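Local coordinates for bacteriophage virulence determinant (Salmonella enterica subsp. enterica serovar Typhimurium str. 14028S, PDB 6GGR), which probably acts as a zinc-dependent protease of the PipA family, a phage-encoded Salmonella effector thought to cleave NF-kappaB subunits of the host cell, at residues E147-N152 with P203-Y208; F164-V169 with P186-T191; L40-L45 with A81-G86; A33-A38 with L91-Y96. All blocks are in the same frame, centred on the assembly; numbering follows the deposited sequence.

Contact 1: residues E147-N152 with P203-Y208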
loop_
_atom_site.group_PDB
_atom_site.type_symbol
_atom_site.label_atom_id
_atom_site.label_comp_id
_atom_site.label_asym_id
_atom_site.label_seq_id
_atom_site.Cartn_x
_atom_site.Cartn_y
_atom_site.Cartn_z
ATOM N N GLU B 147 -8.268 2.021 -6.494
ATOM C CA GLU B 147 -7.839 0.814 -5.808
ATOM C C GLU B 147 -9.072 0.127 -5.240
ATOM O O GLU B 147 -10.049 0.779 -4.864
ATOM C CB GLU B 147 -6.821 1.127 -4.708
ATOM C CG GLU B 147 -5.479 1.620 -5.256
ATOM C CD GLU B 147 -4.339 1.439 -4.274
ATOM O OE1 GLU B 147 -4.003 2.405 -3.557
ATOM O OE2 GLU B 147 -3.782 0.323 -4.216
ATOM N N TYR B 148 -9.015 -1.182 -5.215
ATOM C CA TYR B 148 -10.147 -2.019 -4.907
ATOM C C TYR B 148 -10.038 -2.900 -3.667
ATOM O O TYR B 148 -9.009 -3.224 -3.259
ATOM C CB TYR B 148 -10.521 -2.892 -6.165
ATOM C CG TYR B 148 -11.038 -2.087 -7.379
ATOM C CD1 TYR B 148 -10.177 -1.494 -8.251
ATOM C CD2 TYR B 148 -12.379 -1.917 -7.615
ATOM C CE1 TYR B 148 -10.596 -0.797 -9.303
ATOM C CE2 TYR B 148 -12.838 -1.232 -8.663
ATOM C CZ TYR B 148 -11.948 -0.668 -9.544
ATOM O OH TYR B 148 -12.392 0.054 -10.570
ATOM N N TYR B 149 -11.174 -3.194 -3.082
ATOM C CA TYR B 149 -11.213 -4.179 -2.013
ATOM C C TYR B 149 -12.256 -5.235 -2.350
ATOM O O TYR B 149 -13.139 -5.028 -3.188
ATOM C CB TYR B 149 -11.508 -3.532 -0.644
ATOM C CG TYR B 149 -12.899 -2.951 -0.458
ATOM C CD1 TYR B 149 -13.975 -3.761 -0.121
ATOM C CD2 TYR B 149 -13.125 -1.585 -0.579
ATOM C CE1 TYR B 149 -15.244 -3.229 0.068
ATOM C CE2 TYR B 149 -14.391 -1.045 -0.392
ATOM C CZ TYR B 149 -15.442 -1.871 -0.067
ATOM O OH TYR B 149 -16.693 -1.326 0.116
ATOM N N GLU B 150 -12.143 -6.384 -1.693
ATOM C CA GLU B 150 -12.991 -7.525 -2.002
ATOM C C GLU B 150 -14.264 -7.488 -1.167
ATOM O O GLU B 150 -14.226 -7.197 0.033
ATOM C CB GLU B 150 -12.238 -8.828 -1.754
ATOM C CG GLU B 150 -12.883 -10.037 -2.412
ATOM C CD GLU B 150 -11.885 -11.144 -2.694
ATOM O OE1 GLU B 150 -11.048 -11.433 -1.813
ATOM O OE2 GLU B 150 -11.932 -11.717 -3.802
ATOM N N SER B 151 -15.393 -7.778 -1.813
ATOM C CA SER B 151 -16.687 -7.843 -1.148
ATOM C C SER B 151 -17.501 -8.969 -1.766
ATOM O O SER B 151 -17.090 -9.599 -2.744
ATOM C CB SER B 151 -17.456 -6.521 -1.264
ATOM O OG SER B 151 -18.103 -6.423 -2.523
ATOM N N ASN B 152 -18.676 -9.220 -1.185
ATOM C CA ASN B 152 -19.576 -10.225 -1.736
ATOM C C ASN B 152 -20.237 -9.756 -3.025
ATOM O O ASN B 152 -20.756 -10.588 -3.776
ATOM C CB ASN B 152 -20.651 -10.593 -0.714
ATOM C CG ASN B 152 -20.087 -11.313 0.494
ATOM O OD1 ASN B 152 -19.167 -12.124 0.374
ATOM N ND2 ASN B 152 -20.640 -11.027 1.666
ATOM N N PRO B 203 -20.562 -1.989 0.234
ATOM C CA PRO B 203 -20.589 -3.324 0.823
ATOM C C PRO B 203 -19.406 -3.517 1.744
ATOM O O PRO B 203 -18.315 -2.968 1.503
ATOM C CB PRO B 203 -20.506 -4.252 -0.402
ATOM C CG PRO B 203 -20.819 -3.406 -1.582
ATOM C CD PRO B 203 -20.394 -2.028 -1.228
ATOM N N PRO B 204 -19.567 -4.289 2.817
ATOM C CA PRO B 204 -18.434 -4.511 3.721
ATOM C C PRO B 204 -17.326 -5.311 3.055
ATOM O O PRO B 204 -17.552 -6.105 2.138
ATOM C CB PRO B 204 -19.051 -5.272 4.898
ATOM C CG PRO B 204 -20.307 -5.849 4.374
ATOM C CD PRO B 204 -20.797 -4.933 3.302
ATOM N N ARG B 205 -16.109 -5.089 3.541
ATOM C CA ARG B 205 -14.910 -5.698 2.978
ATOM C C ARG B 205 -14.720 -7.073 3.603
ATOM O O ARG B 205 -14.431 -7.184 4.797
ATOM C CB ARG B 205 -13.710 -4.796 3.241
ATOM C CG ARG B 205 -12.394 -5.265 2.658
ATOM C CD ARG B 205 -11.319 -4.263 3.017
ATOM N NE ARG B 205 -10.033 -4.538 2.392
ATOM C CZ ARG B 205 -8.941 -3.813 2.609
ATOM N NH1 ARG B 205 -8.986 -2.769 3.434
ATOM N NH2 ARG B 205 -7.804 -4.127 2.000
ATOM N N ILE B 206 -14.869 -8.126 2.792
ATOM C CA ILE B 206 -14.848 -9.493 3.305
ATOM C C ILE B 206 -13.443 -10.054 3.443
ATOM O O ILE B 206 -13.262 -11.077 4.120
ATOM C CB ILE B 206 -15.683 -10.432 2.409
ATOM C CG1 ILE B 206 -15.028 -10.604 1.032
ATOM C CG2 ILE B 206 -17.105 -9.896 2.272
ATOM C CD1 ILE B 206 -15.776 -11.543 0.101
ATOM N N ALA B 207 -12.443 -9.427 2.825
ATOM C CA ALA B 207 -11.071 -9.906 2.904
ATOM C C ALA B 207 -10.127 -8.735 2.685
ATOM O O ALA B 207 -10.448 -7.788 1.960
ATOM C CB ALA B 207 -10.799 -11.005 1.873
ATOM N N TYR B 208 -8.957 -8.810 3.319
ATOM C CA TYR B 208 -7.962 -7.757 3.148
ATOM C C TYR B 208 -7.302 -7.844 1.775
ATOM O O TYR B 208 -7.132 -6.823 1.100
ATOM C CB TYR B 208 -6.913 -7.834 4.258
ATOM C CG TYR B 208 -5.901 -6.714 4.210
ATOM C CD1 TYR B 208 -6.203 -5.459 4.724
ATOM C CD2 TYR B 208 -4.644 -6.908 3.650
ATOM C CE1 TYR B 208 -5.284 -4.430 4.682
ATOM C CE2 TYR B 208 -3.718 -5.885 3.605
ATOM C CZ TYR B 208 -4.043 -4.648 4.123
ATOM O OH TYR B 208 -3.130 -3.621 4.084
HETATM O O HOH W 1 -7.794 -4.919 -1.593
HETATM O O HOH W 2 -9.760 -6.210 -0.229
HETATM O O HOH W 3 -19.321 -7.550 1.193
#
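The hydroxyl of Y149 donates a 2.7 Å hydrogen bond to the carbonyl O of P203, arriving in the plane of that carbonyl. Y149 belongs to the short strand 148-149, which pairs antiparallel with 156-157 in a small beta hairpin, and the C-terminal tail 203-208 runs across this hairpin. The second direct bond ties backbone to backbone: I206 N reaches E150 O at 3.0 Å with a bent N-H...O angle of 147°. R205 CA-H leans on the same oxygen from 3.4 Å, so E150 O is used twice by the tail. Waters extend the seam. One accepts from both E150 N and R205 NE, and another accepts from N152 N.

Packing then spreads out from R205. Its CG stands opposite the backbone N (chi1 -177°) and the chain stays extended to NE, which draws the whole arm past Y149. CB and CG each come within 3.5 Å of Y149 CD1, and NE lies 3.5 Å from Y149 CB, with the guanidinium plane turned 44° from the ring. The end of the arm is held by Y208 O, which accepts from R205 NH2, and by a backbone atom of the other protein chain in the assembly. It also lies close to the zinc ligand H166, consistent with a place at the substrate-binding cleft. Further out, P203 CB touches S151 CB, whose OG is hydrogen-bonded to G154 O, while the CD1 methyl of I206 rests against N152 OD1 at 3.5 Å.

Contact 2: residues F164-V169 with P186-T191. Unlike the reference sequence in segment 164-169: Q167 (reference Glu).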
loop_
_atom_site.group_PDB
_atom_site.type_symbol
_atom_site.label_atom_id
_atom_site.label_comp_id
_atom_site.label_asym_id
_atom_site.label_seq_id
_atom_site.Cartn_x
_atom_site.Cartn_y
_atom_site.Cartn_z
ATOM N N PHE B 164 -9.947 6.950 4.863
ATOM C CA PHE B 164 -9.651 7.779 6.028
ATOM C C PHE B 164 -9.915 7.020 7.321
ATOM O O PHE B 164 -9.085 7.023 8.238
ATOM C CB PHE B 164 -10.483 9.062 5.973
ATOM C CG PHE B 164 -9.839 10.172 5.187
ATOM C CD1 PHE B 164 -9.373 9.957 3.901
ATOM C CD2 PHE B 164 -9.718 11.440 5.733
ATOM C CE1 PHE B 164 -8.785 10.978 3.183
ATOM C CE2 PHE B 164 -9.137 12.465 5.020
ATOM C CZ PHE B 164 -8.670 12.237 3.742
ATOM N N ILE B 165 -11.071 6.362 7.415
ATOM C CA ILE B 165 -11.419 5.639 8.638
ATOM C C ILE B 165 -10.463 4.475 8.859
ATOM O O ILE B 165 -10.047 4.201 9.991
ATOM C CB ILE B 165 -12.883 5.167 8.574
ATOM C CG1 ILE B 165 -13.838 6.368 8.550
ATOM C CG2 ILE B 165 -13.210 4.231 9.741
ATOM C CD1 ILE B 165 -13.732 7.288 9.757
ATOM N N HIS B 166 -10.102 3.773 7.787
ATOM C CA HIS B 166 -9.167 2.660 7.912
ATOM C C HIS B 166 -7.850 3.118 8.526
ATOM O O HIS B 166 -7.332 2.489 9.456
ATOM C CB HIS B 166 -8.931 2.022 6.544
ATOM C CG HIS B 166 -8.076 0.793 6.590
ATOM N ND1 HIS B 166 -8.591 -0.478 6.459
ATOM C CD2 HIS B 166 -6.742 0.642 6.768
ATOM C CE1 HIS B 166 -7.611 -1.359 6.541
ATOM N NE2 HIS B 166 -6.478 -0.706 6.730
ATOM N N GLN B 167 -7.287 4.216 8.017
ATOM C CA GLN B 167 -6.015 4.698 8.548
ATOM C C GLN B 167 -6.176 5.220 9.968
ATOM O O GLN B 167 -5.299 5.012 10.815
ATOM C CB GLN B 167 -5.441 5.789 7.645
ATOM C CG GLN B 167 -5.151 5.345 6.225
ATOM C CD GLN B 167 -4.246 4.132 6.154
ATOM O OE1 GLN B 167 -3.445 3.883 7.055
ATOM N NE2 GLN B 167 -4.376 3.366 5.084
ATOM N N VAL B 168 -7.284 5.905 10.249
ATOM C CA VAL B 168 -7.517 6.407 11.600
ATOM C C VAL B 168 -7.681 5.249 12.574
ATOM O O VAL B 168 -7.180 5.293 13.704
ATOM C CB VAL B 168 -8.739 7.345 11.616
ATOM C CG1 VAL B 168 -9.176 7.666 13.051
ATOM C CG2 VAL B 168 -8.419 8.633 10.870
ATOM N N VAL B 169 -8.375 4.189 12.155
ATOM C CA VAL B 169 -8.552 3.040 13.039
ATOM C C VAL B 169 -7.200 2.461 13.430
ATOM O O VAL B 169 -6.995 2.045 14.577
ATOM C CB VAL B 169 -9.457 1.986 12.376
ATOM C CG1 VAL B 169 -9.334 0.632 13.077
ATOM C CG2 VAL B 169 -10.906 2.454 12.408
ATOM N N PRO B 186 -8.340 -6.939 12.357
ATOM C CA PRO B 186 -9.161 -6.073 13.221
ATOM C C PRO B 186 -9.508 -4.726 12.605
ATOM O O PRO B 186 -10.590 -4.193 12.880
ATOM C CB PRO B 186 -8.286 -5.905 14.470
ATOM C CG PRO B 186 -6.893 -6.077 13.973
ATOM C CD PRO B 186 -6.969 -7.095 12.869
ATOM N N VAL B 187 -8.621 -4.146 11.796
ATOM C CA VAL B 187 -8.864 -2.803 11.275
ATOM C C VAL B 187 -9.961 -2.826 10.219
ATOM O O VAL B 187 -10.817 -1.934 10.175
ATOM C CB VAL B 187 -7.554 -2.209 10.728
ATOM C CG1 VAL B 187 -7.802 -0.869 10.036
ATOM C CG2 VAL B 187 -6.567 -2.039 11.865
ATOM N N VAL B 188 -9.943 -3.830 9.342
ATOM C CA VAL B 188 -11.001 -3.964 8.347
ATOM C C VAL B 188 -12.349 -4.141 9.036
ATOM O O VAL B 188 -13.333 -3.475 8.697
ATOM C CB VAL B 188 -10.692 -5.130 7.392
ATOM C CG1 VAL B 188 -11.895 -5.441 6.502
ATOM C CG2 VAL B 188 -9.466 -4.803 6.533
ATOM N N GLU B 189 -12.414 -5.037 10.021
ATOM C CA GLU B 189 -13.693 -5.312 10.667
ATOM C C GLU B 189 -14.225 -4.066 11.364
ATOM O O GLU B 189 -15.400 -3.712 11.210
ATOM C CB GLU B 189 -13.555 -6.482 11.644
ATOM C CG GLU B 189 -13.220 -7.798 10.948
ATOM C CD GLU B 189 -13.795 -9.014 11.647
ATOM O OE1 GLU B 189 -14.317 -8.872 12.772
ATOM O OE2 GLU B 189 -13.721 -10.119 11.064
ATOM N N TYR B 190 -13.368 -3.379 12.124
ATOM C CA TYR B 190 -13.750 -2.095 12.708
ATOM C C TYR B 190 -14.246 -1.134 11.638
ATOM O O TYR B 190 -15.301 -0.507 11.786
ATOM C CB TYR B 190 -12.559 -1.476 13.448
ATOM C CG TYR B 190 -12.417 -1.859 14.903
ATOM C CD1 TYR B 190 -13.514 -1.872 15.758
ATOM C CD2 TYR B 190 -11.175 -2.186 15.430
ATOM C CE1 TYR B 190 -13.377 -2.211 17.093
ATOM C CE2 TYR B 190 -11.029 -2.530 16.762
ATOM C CZ TYR B 190 -12.131 -2.539 17.588
ATOM O OH TYR B 190 -11.985 -2.879 18.913
ATOM N N THR B 191 -13.484 -0.998 10.549
ATOM C CA THR B 191 -13.862 -0.066 9.496
ATOM C C THR B 191 -15.211 -0.441 8.895
ATOM O O THR B 191 -16.066 0.428 8.686
ATOM C CB THR B 191 -12.770 -0.021 8.422
ATOM O OG1 THR B 191 -11.533 0.392 9.020
ATOM C CG2 THR B 191 -13.124 0.957 7.315
#
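H166 crosses to the helix of V187 and T191, and it is the first histidine of the HExxH-type zinc motif of helix 160-173; Q167 stands where the reference sequence has Glu. Its CB starts beside T191 OG1, 3.9 Å away. From CB the side chain heads trans to its main-chain nitrogen (chi1 -175°), which brings one face of the imidazole against V187. There the CG1 methyl of V187 sits 3.5 Å from the ring centroid and only 8° off its normal, a CH-pi contact over the middle of one face. ND1 is buried and has no polar partner in the model. CE1 meets the CG2 methyl of V188 at 3.9 Å, in the ring plane at its edge. NE2, at the tip, has weak bonds to D177 OD2 and to a backbone of another protein chain; zinc is absent here, although H166, H170 and D177 bind it in a structure of this protein.

T191 OG1 turns back onto V187 O at 2.7 Å, satisfying its hydroxyl within its own helix while it lies against H166 CA. One turn on, V169 CG1 packs on V187 CG1 at 3.7 Å and on Y190 CB. The two helical segments approach to 9.1 Å between axes at 129°. Helix 64-84 covers helix 160-173 at F164 and I165, and helix 24-30 packs against helix 186-197 at P186 and Y190.

Contact 3: residues L40-L45 with A81-G86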
loop_
_atom_site.group_PDB
_atom_site.type_symbol
_atom_site.label_atom_id
_atom_site.label_comp_id
_atom_site.label_asym_id
_atom_site.label_seq_id
_atom_site.Cartn_x
_atom_site.Cartn_y
_atom_site.Cartn_z
ATOM N N LEU B 40 -16.914 13.582 24.058
ATOM C CA LEU B 40 -16.017 14.533 23.417
ATOM C C LEU B 40 -16.790 15.374 22.411
ATOM O O LEU B 40 -17.823 14.958 21.881
ATOM C CB LEU B 40 -14.864 13.820 22.710
ATOM C CG LEU B 40 -14.170 12.676 23.449
ATOM C CD1 LEU B 40 -13.019 12.146 22.611
ATOM C CD2 LEU B 40 -13.677 13.112 24.816
ATOM N N GLU B 41 -16.272 16.572 22.147
ATOM C CA GLU B 41 -16.912 17.483 21.208
ATOM C C GLU B 41 -16.439 17.165 19.793
ATOM O O GLU B 41 -15.238 17.276 19.518
ATOM C CB GLU B 41 -16.593 18.926 21.558
ATOM C CG GLU B 41 -17.722 19.903 21.235
ATOM C CD GLU B 41 -17.729 20.333 19.783
ATOM O OE1 GLU B 41 -16.664 20.748 19.278
ATOM O OE2 GLU B 41 -18.799 20.250 19.146
ATOM N N PRO B 42 -17.330 16.768 18.874
ATOM C CA PRO B 42 -16.866 16.334 17.540
ATOM C C PRO B 42 -15.979 17.333 16.811
ATOM O O PRO B 42 -14.997 16.926 16.180
ATOM C CB PRO B 42 -18.183 16.102 16.787
ATOM C CG PRO B 42 -19.153 15.737 17.839
ATOM C CD PRO B 42 -18.777 16.552 19.044
ATOM N N MET B 43 -16.299 18.625 16.863
ATOM C CA MET B 43 -15.536 19.607 16.098
ATOM C C MET B 43 -14.138 19.850 16.656
ATOM O O MET B 43 -13.427 20.707 16.120
ATOM C CB MET B 43 -16.310 20.924 16.031
ATOM C CG MET B 43 -17.337 20.967 14.909
ATOM S SD MET B 43 -18.557 22.284 15.096
ATOM C CE MET B 43 -19.697 21.526 16.252
ATOM N N CYS B 44 -13.725 19.129 17.700
ATOM C CA CYS B 44 -12.369 19.214 18.228
ATOM C C CYS B 44 -11.578 17.927 18.041
ATOM O O CYS B 44 -10.429 17.852 18.490
ATOM C CB CYS B 44 -12.406 19.577 19.717
ATOM S SG CYS B 44 -13.071 21.219 20.065
ATOM N N LEU B 45 -12.157 16.915 17.389
ATOM C CA LEU B 45 -11.477 15.632 17.242
ATOM C C LEU B 45 -10.220 15.761 16.391
ATOM O O LEU B 45 -9.213 15.091 16.653
ATOM C CB LEU B 45 -12.426 14.607 16.624
ATOM C CG LEU B 45 -13.707 14.302 17.398
ATOM C CD1 LEU B 45 -14.670 13.520 16.522
ATOM C CD2 LEU B 45 -13.402 13.530 18.665
ATOM N N ALA B 81 -18.255 10.472 11.937
ATOM C CA ALA B 81 -18.078 9.153 12.533
ATOM C C ALA B 81 -18.403 9.168 14.020
ATOM O O ALA B 81 -19.001 8.220 14.542
ATOM C CB ALA B 81 -16.649 8.665 12.310
ATOM N N TYR B 82 -18.014 10.231 14.722
ATOM C CA TYR B 82 -18.270 10.293 16.156
ATOM C C TYR B 82 -19.749 10.518 16.449
ATOM O O TYR B 82 -20.294 9.944 17.398
ATOM C CB TYR B 82 -17.426 11.395 16.788
ATOM C CG TYR B 82 -17.234 11.234 18.280
ATOM C CD1 TYR B 82 -16.219 10.432 18.784
ATOM C CD2 TYR B 82 -18.067 11.879 19.180
ATOM C CE1 TYR B 82 -16.040 10.280 20.144
ATOM C CE2 TYR B 82 -17.894 11.737 20.541
ATOM C CZ TYR B 82 -16.881 10.935 21.017
ATOM O OH TYR B 82 -16.712 10.794 22.374
ATOM N N THR B 83 -20.416 11.352 15.648
ATOM C CA THR B 83 -21.831 11.614 15.878
ATOM C C THR B 83 -22.693 10.408 15.524
ATOM O O THR B 83 -23.773 10.236 16.098
ATOM C CB THR B 83 -22.287 12.829 15.063
ATOM O OG1 THR B 83 -22.052 12.595 13.668
ATOM C CG2 THR B 83 -21.544 14.078 15.494
ATOM N N GLN B 84 -22.234 9.559 14.601
ATOM C CA GLN B 84 -23.076 8.521 14.020
ATOM C C GLN B 84 -22.728 7.104 14.457
ATOM O O GLN B 84 -23.604 6.236 14.406
ATOM C CB GLN B 84 -23.006 8.585 12.485
ATOM C CG GLN B 84 -23.560 9.876 11.899
ATOM C CD GLN B 84 -23.349 9.981 10.397
ATOM O OE1 GLN B 84 -22.448 10.681 9.930
ATOM N NE2 GLN B 84 -24.187 9.292 9.633
ATOM N N SER B 85 -21.486 6.865 14.840
ATOM C CA SER B 85 -21.043 5.534 15.189
ATOM C C SER B 85 -20.617 5.346 16.610
ATOM O O SER B 85 -19.651 5.864 17.032
ATOM C CB SER B 85 -19.861 5.095 14.284
ATOM O OG SER B 85 -19.399 3.847 14.591
ATOM N N GLY B 86 -21.338 4.531 17.333
ATOM C CA GLY B 86 -20.938 4.220 18.692
ATOM C C GLY B 86 -19.681 3.380 18.761
ATOM O O GLY B 86 -18.911 3.485 19.720
#
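One face of the Y82 ring carries the CD2 methyl of L45, 4.2 Å above the plane and displaced toward the rim. The other branch of L45 reaches further back along the tyrosine: CD1 lies 3.5 Å from Y82 CB and also touches CG, so both methyls of L45 lie on the same face, CD1 over the root of the ring and CD2 toward its rim. P42 CG and the carbonyl O of L40 approach the CD2-CE2 side obliquely, with L40 O 3.5 Å from Y82 CE2. At the phenol end, L40 N donates to Y82 OH over 3.3 Å, long but fairly straight at 158°. L40 CG crowds the same oxygen, also at 3.3 Å, and L40 CB packs on Y82 CZ. The hydroxyl probably also bonds to N93 OD1 on helix 86-100, at a modelled distance too short to weigh. A chi1 of -159° carries the Y82 ring off its helix toward the loop.

That loop winds through a 3-10 turn at 42-44, marked by C44 N bonding to E41 O and L45 N to P42 O, and runs straight into helix 45-49. C44, on this turn, has been seen in an interchain disulfide in a structure of this protein. Y82 lies near the end of helix 64-84, where the chain breaks at S85 and starts again as helix 86-100; S85 OG caps the new helix by accepting from F88 N.

At the exposed border, P42 CG meets T83 CG2 at 3.7 Å. T83 OG1 is turned the other way, back to the carbonyl oxygens of D80 and E79.

Contact 4: residues A33-A38 with L91-Y96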
loop_
_atom_site.group_PDB
_atom_site.type_symbol
_atom_site.label_atom_id
_atom_site.label_comp_id
_atom_site.label_asym_id
_atom_site.label_seq_id
_atom_site.Cartn_x
_atom_site.Cartn_y
_atom_site.Cartn_z
ATOM N N ALA B 33 -11.735 -0.929 25.005
ATOM C CA ALA B 33 -12.496 0.246 24.568
ATOM C C ALA B 33 -13.977 -0.036 24.790
ATOM O O ALA B 33 -14.624 -0.686 23.964
ATOM C CB ALA B 33 -12.227 0.563 23.098
ATOM N N THR B 34 -14.526 0.462 25.900
ATOM C CA THR B 34 -15.917 0.203 26.245
ATOM C C THR B 34 -16.773 1.455 26.389
ATOM O O THR B 34 -17.995 1.328 26.528
ATOM C CB THR B 34 -16.006 -0.605 27.551
ATOM O OG1 THR B 34 -15.132 -0.037 28.537
ATOM C CG2 THR B 34 -15.628 -2.064 27.305
ATOM N N ASP B 35 -16.185 2.648 26.345
ATOM C CA ASP B 35 -16.933 3.888 26.548
ATOM C C ASP B 35 -17.423 4.390 25.195
ATOM O O ASP B 35 -16.698 5.076 24.473
ATOM C CB ASP B 35 -16.065 4.925 27.252
ATOM C CG ASP B 35 -16.830 6.186 27.604
ATOM O OD1 ASP B 35 -17.995 6.321 27.176
ATOM O OD2 ASP B 35 -16.267 7.041 28.318
ATOM N N ASP B 36 -18.672 4.062 24.855
ATOM C CA ASP B 36 -19.263 4.476 23.590
ATOM C C ASP B 36 -20.037 5.785 23.703
ATOM O O ASP B 36 -20.808 6.118 22.794
ATOM C CB ASP B 36 -20.174 3.370 23.042
ATOM C CG ASP B 36 -21.385 3.101 23.928
ATOM O OD1 ASP B 36 -21.581 3.819 24.931
ATOM O OD2 ASP B 36 -22.143 2.158 23.619
ATOM N N LYS B 37 -19.835 6.538 24.779
ATOM C CA LYS B 37 -20.624 7.735 25.029
ATOM C C LYS B 37 -20.059 8.922 24.258
ATOM O O LYS B 37 -18.863 8.994 23.969
ATOM C CB LYS B 37 -20.662 8.047 26.528
ATOM C CG LYS B 37 -21.057 6.859 27.407
ATOM C CD LYS B 37 -22.452 6.338 27.072
ATOM C CE LYS B 37 -22.715 4.992 27.732
ATOM N NZ LYS B 37 -24.109 4.519 27.492
ATOM N N ALA B 38 -20.946 9.857 23.919
ATOM C CA ALA B 38 -20.576 11.039 23.141
ATOM C C ALA B 38 -20.145 12.159 24.086
ATOM O O ALA B 38 -20.789 13.202 24.213
ATOM C CB ALA B 38 -21.737 11.473 22.259
ATOM N N LEU B 91 -13.436 3.583 20.137
ATOM C CA LEU B 91 -12.026 3.681 19.774
ATOM C C LEU B 91 -11.491 5.078 20.063
ATOM O O LEU B 91 -10.440 5.234 20.693
ATOM C CB LEU B 91 -11.848 3.311 18.301
ATOM C CG LEU B 91 -12.438 1.954 17.899
ATOM C CD1 LEU B 91 -12.177 1.672 16.433
ATOM C CD2 LEU B 91 -11.884 0.832 18.766
ATOM N N MET B 92 -12.228 6.108 19.641
ATOM C CA MET B 92 -11.774 7.482 19.836
ATOM C C MET B 92 -11.690 7.828 21.317
ATOM O O MET B 92 -10.688 8.387 21.780
ATOM C CB MET B 92 -12.718 8.448 19.119
ATOM C CG MET B 92 -12.312 9.908 19.239
ATOM S SD MET B 92 -10.754 10.243 18.392
ATOM C CE MET B 92 -10.245 11.749 19.217
ATOM N N ASN B 93 -12.744 7.517 22.076
ATOM C CA ASN B 93 -12.751 7.827 23.503
ATOM C C ASN B 93 -11.565 7.181 24.203
ATOM O O ASN B 93 -10.807 7.851 24.912
ATOM C CB ASN B 93 -14.060 7.360 24.142
ATOM C CG ASN B 93 -15.232 8.280 23.838
ATOM O OD1 ASN B 93 -15.051 9.435 23.461
ATOM N ND2 ASN B 93 -16.447 7.769 24.025
ATOM N N TYR B 94 -11.399 5.869 24.027
ATOM C CA TYR B 94 -10.257 5.183 24.621
ATOM C C TYR B 94 -8.954 5.873 24.237
ATOM O O TYR B 94 -8.149 6.239 25.101
ATOM C CB TYR B 94 -10.257 3.720 24.175
ATOM C CG TYR B 94 -9.270 2.798 24.874
ATOM C CD1 TYR B 94 -8.207 3.276 25.632
ATOM C CD2 TYR B 94 -9.402 1.431 24.761
ATOM C CE1 TYR B 94 -7.328 2.406 26.245
ATOM C CE2 TYR B 94 -8.541 0.583 25.361
ATOM C CZ TYR B 94 -7.504 1.061 26.103
ATOM O OH TYR B 94 -6.639 0.179 26.705
ATOM N N ALA B 95 -8.737 6.073 22.937
ATOM C CA ALA B 95 -7.500 6.701 22.488
ATOM C C ALA B 95 -7.307 8.075 23.118
ATOM O O ALA B 95 -6.176 8.470 23.427
ATOM C CB ALA B 95 -7.493 6.803 20.967
ATOM N N TYR B 96 -8.395 8.826 23.309
ATOM C CA TYR B 96 -8.269 10.135 23.943
ATOM C C TYR B 96 -7.718 10.009 25.357
ATOM O O TYR B 96 -6.836 10.777 25.759
ATOM C CB TYR B 96 -9.617 10.859 23.965
ATOM C CG TYR B 96 -9.514 12.269 24.511
ATOM C CD1 TYR B 96 -9.185 13.333 23.681
ATOM C CD2 TYR B 96 -9.731 12.533 25.859
ATOM C CE1 TYR B 96 -9.083 14.625 24.174
ATOM C CE2 TYR B 96 -9.631 13.823 26.362
ATOM C CZ TYR B 96 -9.307 14.861 25.515
ATOM O OH TYR B 96 -9.208 16.142 26.016
#
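An Asx turn at D35-K37 is gripped by N93 from helix 86-100. Within the turn, D35 OD1 accepts from K37 N at 3.0 Å, on the anti side of the carboxylate, while D35 OD2 pairs with R39 NE. The backbone carbonyls at the two ends of the turn both accept from the N93 amide: ND2 donates to D35 O at 2.7 Å and to K37 O at 2.7 Å, with N-H...O angles of 166° and 162°. Both oxygens lie close to the amide plane. ND2 lies in the carbonyl plane of K37, yet it sits well above that of D35.

Beside this polar grip, A33 packs against the rim of Y94. A33 CB lies in the ring plane at the edge, 3.4 Å from CD2, and A33 CA comes within 3.3 Å of the same carbon. L91 CD2 touches A33 CB more loosely at 4.4 Å.

The two ND2 bonds use both amide hydrogens of N93 and its OD1 probably accepts from the Y82 hydroxyl, which should hold the amide in one orientation; a loop without regular structure is thereby fixed to a buried side chain.

How the contacts relate
From the N terminus, 33-38 and then 40-45 wait for partners until 81-86 closes contact 3 and 91-96 closes contact 4, so the loop of contact 3 lies wholly within that of contact 4. The two meet where Y82 OH comes to K37 O, tying the segment after helix 24-30 to the successive helices 64-84 and 86-100. Later the pattern repeats: 147-152 opens contact 1, contact 2 opens on helix 160-173 and closes on helix 186-197, and the tail segment 203-208 completes contact 1. Here R205 and Y208 pack on H166 and V188. Contact 2 joins the two halves, with Y190 and V169 against L91 and I165 against A81; contact 1 touches neither contact 3 nor contact 4.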